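Local coordinates for adapter protein MecA 2 (Bacillus subtilis, PDB 3JTN) that recognises unfolded and aggregated proteins and targets them to the ClpC protease, its C-terminal domain, the part described here, being the one that interacts with ClpC, at residues Ile4-Phe10 with Gln36-Ser40; Ser17-Gln21 with Val83-Gln87; Ile23-Gly28 with Leu41-His47. All coordinates share one frame; numbering follows the deposited sequence.

Contact 1: Ile4-Phe10 with Gln36-Ser40; sequences IYQFHSF and QYFLS
Tyr5 and Leu39 form the hydrogen-bonded antiparallel pair that joins segment 4-10 to segment 36-40. Tyr5 N donates to Leu39 O at 2.9 Å, and Leu39 N returns a bond to Tyr5 O. Both donors lie in the carbonyl plane. Phe7 N also bonds Tyr37 O at 2.9 Å, in a more bent bond. Ile4 with Ser40 and Gln6 with Phe38 are the non-hydrogen-bonded pairs. CA-H...O contacts help close the gap, such as Ile4 CA to Leu39 O at 3.1 Å.

One polar side-chain bond crosses the strands. Gln6 NE2 donates to Gln36 OE1 at 2.6 Å. The two amide planes stand 70° apart, and the donor is tilted 30° from the carbonyl plane of Gln36. The same oxygen lies close to Gln6 CB. A leucine in place of Gln36 would probably leave Gln6 NE2 without this acceptor and its amide freer to turn.

Apolar packing occupies both faces of the sheet. On the face of Gln6 and Phe38, Gln6 CB lies against Phe38 CE1 at 3.4 Å, and Ile4 CG2 touches Phe38 CB. Helix 67-73 packs on this side through Leu70. On the other face, Phe7 CE2 reaches Leu39 CB at 3.4 Å. Helices 10-22 and 49-59 lie over that face.

Phe10, in the chain just after the first strand, meets Tyr37 of strand 36-40. CG of Phe10 is anti to the backbone N (chi1 -176°), which turns the ring edge toward the face of Tyr37. The centroids are 5.0 Å apart. Phe10 CB lies over the same Tyr37 ring as a CH-pi contact.

The chemistry is thus divided: backbone bonds set the register, a hydrogen bond between side-chain amides ties one face, and hydrocarbon and aromatic groups join the sheet to its helices.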
loop_
_atom_site.group_PDB
_atom_site.type_symbol
_atom_site.label_atom_id
_atom_site.label_comp_id
_atom_site.label_asym_id
_atom_site.label_seq_id
_atom_site.Cartn_x
_atom_site.Cartn_y
_atom_site.Cartn_z
ATOM N N ILE A 4 -5.510 4.180 2.135
ATOM C CA ILE A 4 -5.446 3.532 0.839
ATOM C C ILE A 4 -4.875 4.533 -0.142
ATOM O O ILE A 4 -5.409 5.634 -0.300
ATOM C CB ILE A 4 -6.839 3.125 0.327
ATOM C CG1 ILE A 4 -7.606 2.352 1.397
ATOM C CG2 ILE A 4 -6.724 2.295 -0.933
ATOM C CD1 ILE A 4 -8.984 1.873 0.949
ATOM N N TYR A 5 -3.790 4.155 -0.805
ATOM C CA TYR A 5 -3.234 5.001 -1.841
ATOM C C TYR A 5 -3.333 4.299 -3.176
ATOM O O TYR A 5 -3.221 3.082 -3.240
ATOM C CB TYR A 5 -1.785 5.383 -1.516
ATOM C CG TYR A 5 -1.698 6.732 -0.849
ATOM C CD1 TYR A 5 -0.876 7.730 -1.355
ATOM C CD2 TYR A 5 -2.472 7.022 0.267
ATOM C CE1 TYR A 5 -0.810 8.967 -0.755
ATOM C CE2 TYR A 5 -2.415 8.263 0.877
ATOM C CZ TYR A 5 -1.587 9.234 0.356
ATOM O OH TYR A 5 -1.514 10.473 0.954
ATOM N N GLN A 6 -3.593 5.058 -4.232
ATOM C CA GLN A 6 -3.507 4.499 -5.564
ATOM C C GLN A 6 -2.104 4.770 -6.068
ATOM O O GLN A 6 -1.423 5.681 -5.592
ATOM C CB GLN A 6 -4.565 5.093 -6.495
ATOM C CG GLN A 6 -4.463 6.574 -6.752
ATOM C CD GLN A 6 -5.639 7.081 -7.570
ATOM O OE1 GLN A 6 -6.085 8.217 -7.405
ATOM N NE2 GLN A 6 -6.166 6.228 -8.440
ATOM N N PHE A 7 -1.665 3.974 -7.026
ATOM C CA PHE A 7 -0.298 4.075 -7.499
ATOM C C PHE A 7 -0.241 4.110 -9.013
ATOM O O PHE A 7 -1.046 3.472 -9.689
ATOM C CB PHE A 7 0.552 2.948 -6.908
ATOM C CG PHE A 7 0.740 3.075 -5.428
ATOM C CD1 PHE A 7 1.815 3.787 -4.911
ATOM C CD2 PHE A 7 -0.186 2.533 -4.550
ATOM C CE1 PHE A 7 1.971 3.931 -3.549
ATOM C CE2 PHE A 7 -0.033 2.674 -3.186
ATOM C CZ PHE A 7 1.039 3.369 -2.681
ATOM N N HIS A 8 0.680 4.904 -9.542
ATOM C CA HIS A 8 0.801 5.033 -10.977
ATOM C C HIS A 8 1.115 3.659 -11.561
ATOM O O HIS A 8 0.415 3.176 -12.450
ATOM C CB HIS A 8 1.881 6.049 -11.333
ATOM C CG HIS A 8 2.235 6.054 -12.783
ATOM N ND1 HIS A 8 1.318 6.350 -13.768
ATOM C CD2 HIS A 8 3.399 5.782 -13.417
ATOM C CE1 HIS A 8 1.904 6.266 -14.949
ATOM N NE2 HIS A 8 3.166 5.924 -14.764
ATOM N N SER A 9 2.159 3.024 -11.037
ATOM C CA SER A 9 2.506 1.670 -11.444
ATOM C C SER A 9 2.856 0.812 -10.240
ATOM O O SER A 9 3.125 1.333 -9.159
ATOM C CB SER A 9 3.679 1.684 -12.428
ATOM O OG SER A 9 4.782 2.373 -11.881
ATOM N N PHE A 10 2.854 -0.505 -10.429
ATOM C CA PHE A 10 3.208 -1.419 -9.352
ATOM C C PHE A 10 4.638 -1.171 -8.864
ATOM O O PHE A 10 4.983 -1.493 -7.728
ATOM C CB PHE A 10 3.046 -2.880 -9.784
ATOM C CG PHE A 10 3.302 -3.858 -8.674
ATOM C CD1 PHE A 10 2.295 -4.199 -7.789
ATOM C CD2 PHE A 10 4.560 -4.402 -8.486
ATOM C CE1 PHE A 10 2.533 -5.077 -6.755
ATOM C CE2 PHE A 10 4.803 -5.283 -7.448
ATOM C CZ PHE A 10 3.790 -5.618 -6.584
ATOM N N GLN A 36 -5.409 -0.073 -11.934
ATOM C CA GLN A 36 -4.434 0.518 -11.027
ATOM C C GLN A 36 -4.216 -0.347 -9.808
ATOM O O GLN A 36 -5.069 -1.145 -9.438
ATOM C CB GLN A 36 -4.841 1.934 -10.602
ATOM C CG GLN A 36 -4.264 3.024 -11.484
ATOM C CD GLN A 36 -4.295 4.385 -10.821
ATOM O OE1 GLN A 36 -4.646 4.509 -9.648
ATOM N NE2 GLN A 36 -3.913 5.418 -11.568
ATOM N N TYR A 37 -3.057 -0.174 -9.193
ATOM C CA TYR A 37 -2.726 -0.841 -7.948
ATOM C C TYR A 37 -3.031 0.057 -6.764
ATOM O O TYR A 37 -2.794 1.262 -6.797
ATOM C CB TYR A 37 -1.244 -1.215 -7.938
ATOM C CG TYR A 37 -0.951 -2.343 -8.865
ATOM C CD1 TYR A 37 -1.197 -3.654 -8.476
ATOM C CD2 TYR A 37 -0.489 -2.104 -10.148
ATOM C CE1 TYR A 37 -0.960 -4.692 -9.311
ATOM C CE2 TYR A 37 -0.248 -3.144 -11.011
ATOM C CZ TYR A 37 -0.485 -4.434 -10.582
ATOM O OH TYR A 37 -0.248 -5.478 -11.414
ATOM N N PHE A 38 -3.539 -0.539 -5.701
ATOM C CA PHE A 38 -3.820 0.207 -4.495
ATOM C C PHE A 38 -3.164 -0.494 -3.338
ATOM O O PHE A 38 -3.100 -1.722 -3.292
ATOM C CB PHE A 38 -5.336 0.300 -4.257
ATOM C CG PHE A 38 -6.072 0.992 -5.363
ATOM C CD1 PHE A 38 -6.483 2.308 -5.225
ATOM C CD2 PHE A 38 -6.346 0.332 -6.544
ATOM C CE1 PHE A 38 -7.162 2.947 -6.239
ATOM C CE2 PHE A 38 -7.026 0.965 -7.564
ATOM C CZ PHE A 38 -7.431 2.276 -7.418
ATOM N N LEU A 39 -2.675 0.292 -2.400
ATOM C CA LEU A 39 -2.157 -0.267 -1.176
ATOM C C LEU A 39 -3.025 0.206 -0.041
ATOM O O LEU A 39 -3.399 1.378 0.038
ATOM C CB LEU A 39 -0.716 0.160 -0.944
ATOM C CG LEU A 39 -0.045 -0.365 0.322
ATOM C CD1 LEU A 39 0.388 -1.802 0.176
ATOM C CD2 LEU A 39 1.154 0.498 0.623
ATOM N N SER A 40 -3.353 -0.724 0.834
ATOM C CA SER A 40 -4.114 -0.409 2.021
ATOM C C SER A 40 -3.212 -0.790 3.154
ATOM O O SER A 40 -2.598 -1.857 3.118
ATOM C CB SER A 40 -5.385 -1.252 2.079
ATOM O OG SER A 40 -5.903 -1.270 3.398
#

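Contact 2: Ser17-Gln21 with Val83-Gln87; sequences SESLQ and VETIQ
Two helices pack here at a steep angle: 17-21, part of helix 10-22, and 83-87, part of the last helix of the domain. Their short axes pass 9.2 Å apart, with 117° between their directions. Ser17 and Val83 hold the closest backbone approach, their CA atoms 4.9 Å apart.

Val83 fits against one turn of the first helix with both methyls. CG1 lies anti to the backbone N (chi1 169°), which sets it against Ser17 O at 3.4 Å and close to Gln21 N and CB. CG2 takes the other branch and meets Leu20 CD1 at 3.5 Å. The Leu20 and Val83 side chains cross at about a right angle.

Ile86 covers Ser17. Its CG2 lies 3.6 Å from Ser17 CB, and its CD1 and CG2 also approach Ser17 OG. The hydroxyl is not left without a partner by this apolar cover, since it hydrogen-bonds Ile13 O one turn earlier in its own helix.

Gln87 spans the outer part of the contact. Its chain bends at its second torsion, bringing the amide over the first helix. OE1 comes to 3.2 Å from Ser17 CB. NE2 gives a weak hydrogen bond to Glu18 OE2 at 2.8 Å, bent to 129° at the hydrogen. The carboxylate and amide planes stand steeply to each other. Gln21 approaches Gln87 from the opposite direction, and its CB lies 3.7 Å from Gln87 CG.

The contact therefore grades from a buried apolar side to a polar, more exposed edge. Leu20 continues inward to Leu39 and Leu41 of strand 36-41. Ile86 also touches Phe10, Ile13 and Ile14 of helix 10-22 and Met78 of strand 75-78, and thus lies between that helix and the edge of the sheet.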
loop_
_atom_site.group_PDB
_atom_site.type_symbol
_atom_site.label_atom_id
_atom_site.label_comp_id
_atom_site.label_asym_id
_atom_site.label_seq_id
_atom_site.Cartn_x
_atom_site.Cartn_y
_atom_site.Cartn_z
ATOM N N SER A 17 7.790 0.044 -0.926
ATOM C CA SER A 17 8.019 -1.063 -0.002
ATOM C C SER A 17 9.327 -0.950 0.740
ATOM O O SER A 17 9.428 -1.337 1.905
ATOM C CB SER A 17 7.994 -2.385 -0.751
ATOM O OG SER A 17 6.714 -2.574 -1.304
ATOM N N GLU A 18 10.336 -0.432 0.065
ATOM C CA GLU A 18 11.636 -0.242 0.698
ATOM C C GLU A 18 11.518 0.749 1.841
ATOM O O GLU A 18 12.109 0.566 2.906
ATOM C CB GLU A 18 12.676 0.249 -0.319
ATOM C CG GLU A 18 14.043 0.542 0.294
ATOM C CD GLU A 18 14.502 -0.544 1.261
ATOM O OE1 GLU A 18 14.693 -0.239 2.462
ATOM O OE2 GLU A 18 14.662 -1.705 0.821
ATOM N N SER A 19 10.741 1.801 1.626
ATOM C CA SER A 19 10.603 2.832 2.642
ATOM C C SER A 19 9.755 2.274 3.782
ATOM O O SER A 19 10.114 2.414 4.945
ATOM C CB SER A 19 9.969 4.093 2.062
ATOM O OG SER A 19 10.849 4.718 1.153
ATOM N N LEU A 20 8.651 1.613 3.443
ATOM C CA LEU A 20 7.781 1.038 4.475
ATOM C C LEU A 20 8.523 0.020 5.345
ATOM O O LEU A 20 8.390 0.023 6.569
ATOM C CB LEU A 20 6.527 0.413 3.860
ATOM C CG LEU A 20 5.586 1.338 3.084
ATOM C CD1 LEU A 20 4.274 0.633 2.827
ATOM C CD2 LEU A 20 5.359 2.624 3.838
ATOM N N GLN A 21 9.295 -0.856 4.712
ATOM C CA GLN A 21 10.144 -1.786 5.448
ATOM C C GLN A 21 11.160 -1.035 6.308
ATOM O O GLN A 21 11.452 -1.434 7.432
ATOM C CB GLN A 21 10.870 -2.717 4.485
ATOM C CG GLN A 21 11.865 -3.633 5.164
ATOM C CD GLN A 21 12.632 -4.481 4.171
ATOM O OE1 GLN A 21 12.313 -5.652 3.968
ATOM N NE2 GLN A 21 13.642 -3.891 3.537
ATOM N N VAL A 83 4.388 -5.581 1.774
ATOM C CA VAL A 83 5.744 -5.050 1.845
ATOM C C VAL A 83 6.755 -6.165 2.011
ATOM O O VAL A 83 7.833 -6.123 1.431
ATOM C CB VAL A 83 5.932 -4.067 2.998
ATOM C CG1 VAL A 83 7.407 -3.775 3.176
ATOM C CG2 VAL A 83 5.149 -2.783 2.747
ATOM N N GLU A 84 6.410 -7.175 2.800
ATOM C CA GLU A 84 7.375 -8.210 3.081
ATOM C C GLU A 84 7.488 -9.155 1.894
ATOM O O GLU A 84 8.559 -9.675 1.621
ATOM C CB GLU A 84 7.024 -8.975 4.350
ATOM C CG GLU A 84 6.266 -10.244 4.130
ATOM C CD GLU A 84 6.802 -11.362 4.990
ATOM O OE1 GLU A 84 7.795 -12.000 4.577
ATOM O OE2 GLU A 84 6.237 -11.599 6.078
ATOM N N THR A 85 6.378 -9.363 1.194
ATOM C CA THR A 85 6.379 -10.140 -0.038
ATOM C C THR A 85 7.257 -9.474 -1.085
ATOM O O THR A 85 8.055 -10.122 -1.740
ATOM C CB THR A 85 4.974 -10.257 -0.610
ATOM O OG1 THR A 85 4.194 -11.110 0.231
ATOM C CG2 THR A 85 5.026 -10.832 -2.027
ATOM N N ILE A 86 7.094 -8.168 -1.237
ATOM C CA ILE A 86 7.889 -7.404 -2.180
ATOM C C ILE A 86 9.351 -7.364 -1.763
ATOM O O ILE A 86 10.231 -7.699 -2.549
ATOM C CB ILE A 86 7.364 -5.980 -2.298
ATOM C CG1 ILE A 86 6.032 -5.982 -3.046
ATOM C CG2 ILE A 86 8.373 -5.106 -3.011
ATOM C CD1 ILE A 86 5.462 -4.603 -3.284
ATOM N N GLN A 87 9.610 -6.957 -0.525
ATOM C CA GLN A 87 10.982 -6.811 -0.061
ATOM C C GLN A 87 11.695 -8.137 -0.091
ATOM O O GLN A 87 12.918 -8.186 -0.188
ATOM C CB GLN A 87 11.040 -6.226 1.345
ATOM C CG GLN A 87 10.640 -4.788 1.393
ATOM C CD GLN A 87 11.482 -3.942 0.481
ATOM O OE1 GLN A 87 11.008 -3.471 -0.552
ATOM N NE2 GLN A 87 12.744 -3.752 0.845
#

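Contact 3: Ile23-Gly28 with Leu41-His47; sequences IGITGG and LEDLGSH
Ile23 O accepts two hydrogen bonds, one from a side chain and one from a water. His47 NE2 donates to it at 2.6 Å, with the oxygen close to the plane of the imidazole. The bond is bent, 131° at the hydrogen. Water 1 donates to Ile23 O at 3.2 Å and accepts from Ser46 N at 2.8 Å, which makes a second bridge between the loops.

The His47 ring also rests beside the Ile23 side chain, with NE2 3.2 Å from Ile23 CB. CG of His47 is anti to its carbonyl carbon (chi1 -54°), a turn that carries the ring across to the other loop. Ser46 OG stands over the centre of one ring face. A type II' turn from Leu44 to His47 shapes this corner, closed by the bond from His47 N to Leu44 O.

Further along, the direct contact is apolar. Ile25 CG2 meets Leu41 CD2 at 3.9 Å, and the two side chains cross at a slant. The same Leu41 methyl lies 3.4 Å from Gly28 CA. A CB at Gly28 would be pressed against this methyl, and the backbone angles there also call for glycine. Water 2 adds a bridge: it donates to Asp43 O and accepts a weak bond from Gly27 N.

Gly24, with positive phi, is the C-prime residue of the Schellman motif that ends helix 10-22. The imidazole bond thus falls on a carbonyl just past the helix end. Directional bonds, partly through water, hold this outer end, while methyl packing of Ile25 and Leu41, continued inward to Leu20, holds the inner one.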
loop_
_atom_site.group_PDB
_atom_site.type_symbol
_atom_site.label_atom_id
_atom_site.label_comp_id
_atom_site.label_asym_id
_atom_site.label_seq_id
_atom_site.Cartn_x
_atom_site.Cartn_y
_atom_site.Cartn_z
ATOM N N ILE A 23 10.679 1.737 7.768
ATOM C CA ILE A 23 10.005 2.264 8.952
ATOM C C ILE A 23 9.190 1.211 9.706
ATOM O O ILE A 23 8.228 1.531 10.415
ATOM C CB ILE A 23 9.175 3.526 8.645
ATOM C CG1 ILE A 23 7.914 3.179 7.875
ATOM C CG2 ILE A 23 10.034 4.545 7.858
ATOM C CD1 ILE A 23 7.101 4.398 7.454
ATOM N N GLY A 24 9.596 -0.046 9.557
ATOM C CA GLY A 24 8.989 -1.139 10.297
ATOM C C GLY A 24 7.566 -1.521 9.901
ATOM O O GLY A 24 6.922 -2.296 10.615
ATOM N N ILE A 25 7.067 -0.992 8.783
ATOM C CA ILE A 25 5.735 -1.371 8.288
ATOM C C ILE A 25 5.872 -2.489 7.261
ATOM O O ILE A 25 6.122 -2.234 6.080
ATOM C CB ILE A 25 5.000 -0.194 7.618
ATOM C CG1 ILE A 25 4.776 0.955 8.598
ATOM C CG2 ILE A 25 3.687 -0.642 7.020
ATOM C CD1 ILE A 25 4.630 0.514 9.993
ATOM N N THR A 26 5.704 -3.727 7.709
ATOM C CA THR A 26 6.013 -4.885 6.878
ATOM C C THR A 26 4.754 -5.522 6.274
ATOM O O THR A 26 4.816 -6.548 5.604
ATOM C CB THR A 26 6.853 -5.911 7.687
ATOM O OG1 THR A 26 8.148 -5.357 7.959
ATOM C CG2 THR A 26 7.029 -7.194 6.930
ATOM N N GLY A 27 3.608 -4.887 6.485
ATOM C CA GLY A 27 2.356 -5.451 6.024
ATOM C C GLY A 27 1.863 -4.827 4.737
ATOM O O GLY A 27 2.567 -4.796 3.738
ATOM N N GLY A 28 0.638 -4.322 4.756
ATOM C CA GLY A 28 0.051 -3.755 3.563
ATOM C C GLY A 28 -0.760 -4.749 2.758
ATOM O O GLY A 28 -0.427 -5.926 2.644
ATOM N N LEU A 41 -3.103 0.087 4.143
ATOM C CA LEU A 41 -2.338 -0.206 5.342
ATOM C C LEU A 41 -3.291 -0.116 6.517
ATOM O O LEU A 41 -4.176 0.740 6.541
ATOM C CB LEU A 41 -1.188 0.792 5.526
ATOM C CG LEU A 41 -0.026 0.769 4.535
ATOM C CD1 LEU A 41 0.932 1.894 4.860
ATOM C CD2 LEU A 41 0.706 -0.567 4.544
ATOM N N GLU A 42 -3.110 -1.003 7.485
ATOM C CA GLU A 42 -3.970 -1.044 8.654
ATOM C C GLU A 42 -3.135 -0.757 9.892
ATOM O O GLU A 42 -3.559 -0.020 10.785
ATOM C CB GLU A 42 -4.636 -2.414 8.783
ATOM C CG GLU A 42 -3.682 -3.517 9.220
ATOM C CD GLU A 42 -4.347 -4.566 10.096
ATOM O OE1 GLU A 42 -4.034 -5.766 9.921
ATOM O OE2 GLU A 42 -5.174 -4.189 10.958
ATOM N N ASP A 43 -1.950 -1.356 9.950
ATOM C CA ASP A 43 -1.050 -1.130 11.068
ATOM C C ASP A 43 0.059 -0.193 10.629
ATOM O O ASP A 43 0.754 -0.452 9.647
ATOM C CB ASP A 43 -0.470 -2.443 11.599
ATOM C CG ASP A 43 0.178 -2.281 12.964
ATOM O OD1 ASP A 43 0.298 -1.130 13.440
ATOM O OD2 ASP A 43 0.565 -3.304 13.565
ATOM N N LEU A 44 0.202 0.907 11.352
ATOM C CA LEU A 44 1.231 1.897 11.054
ATOM C C LEU A 44 2.470 1.741 11.939
ATOM O O LEU A 44 3.275 2.659 12.067
ATOM C CB LEU A 44 0.655 3.308 11.185
ATOM C CG LEU A 44 -0.520 3.602 10.254
ATOM C CD1 LEU A 44 -1.830 3.280 10.942
ATOM C CD2 LEU A 44 -0.499 5.043 9.834
ATOM N N GLY A 45 2.623 0.565 12.536
ATOM C CA GLY A 45 3.684 0.335 13.493
ATOM C C GLY A 45 3.688 1.379 14.595
ATOM O O GLY A 45 2.644 1.704 15.173
ATOM N N SER A 46 4.874 1.907 14.883
ATOM C CA SER A 46 5.049 2.895 15.938
ATOM C C SER A 46 4.703 4.278 15.414
ATOM O O SER A 46 4.827 5.274 16.119
ATOM C CB SER A 46 6.498 2.877 16.411
ATOM O OG SER A 46 7.377 2.887 15.300
ATOM N N HIS A 47 4.256 4.319 14.166
ATOM C CA HIS A 47 4.074 5.573 13.457
ATOM C C HIS A 47 2.650 6.091 13.476
ATOM O O HIS A 47 1.687 5.365 13.757
ATOM C CB HIS A 47 4.559 5.440 12.010
ATOM C CG HIS A 47 5.965 4.938 11.897
ATOM N ND1 HIS A 47 7.032 5.599 12.459
ATOM C CD2 HIS A 47 6.475 3.832 11.306
ATOM C CE1 HIS A 47 8.144 4.927 12.218
ATOM N NE2 HIS A 47 7.835 3.855 11.515
HETATM O O HOH W 1 6.833 0.821 13.153
HETATM O O HOH W 2 1.623 -3.106 8.470
#

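In the fold
From the N terminus, strand 3-7 enters first, and contact 1 closes a loop by pairing it with strand 36-41. Helix 10-22 lies inside that loop but finds its partner near the C terminus, so contacts 1 and 2 cross. Contact 3 joins the loop after this helix to the loop after strand 36-41. It crosses contact 1 and is nested within the long loop closed by contact 2. The three also touch. Leu39 packs on Gly28. Probable backbone hydrogen bonds link Leu20 with Ile25 and Val83 with Gly27. Sheet, first helix, last helix and connecting loops are thereby tied together.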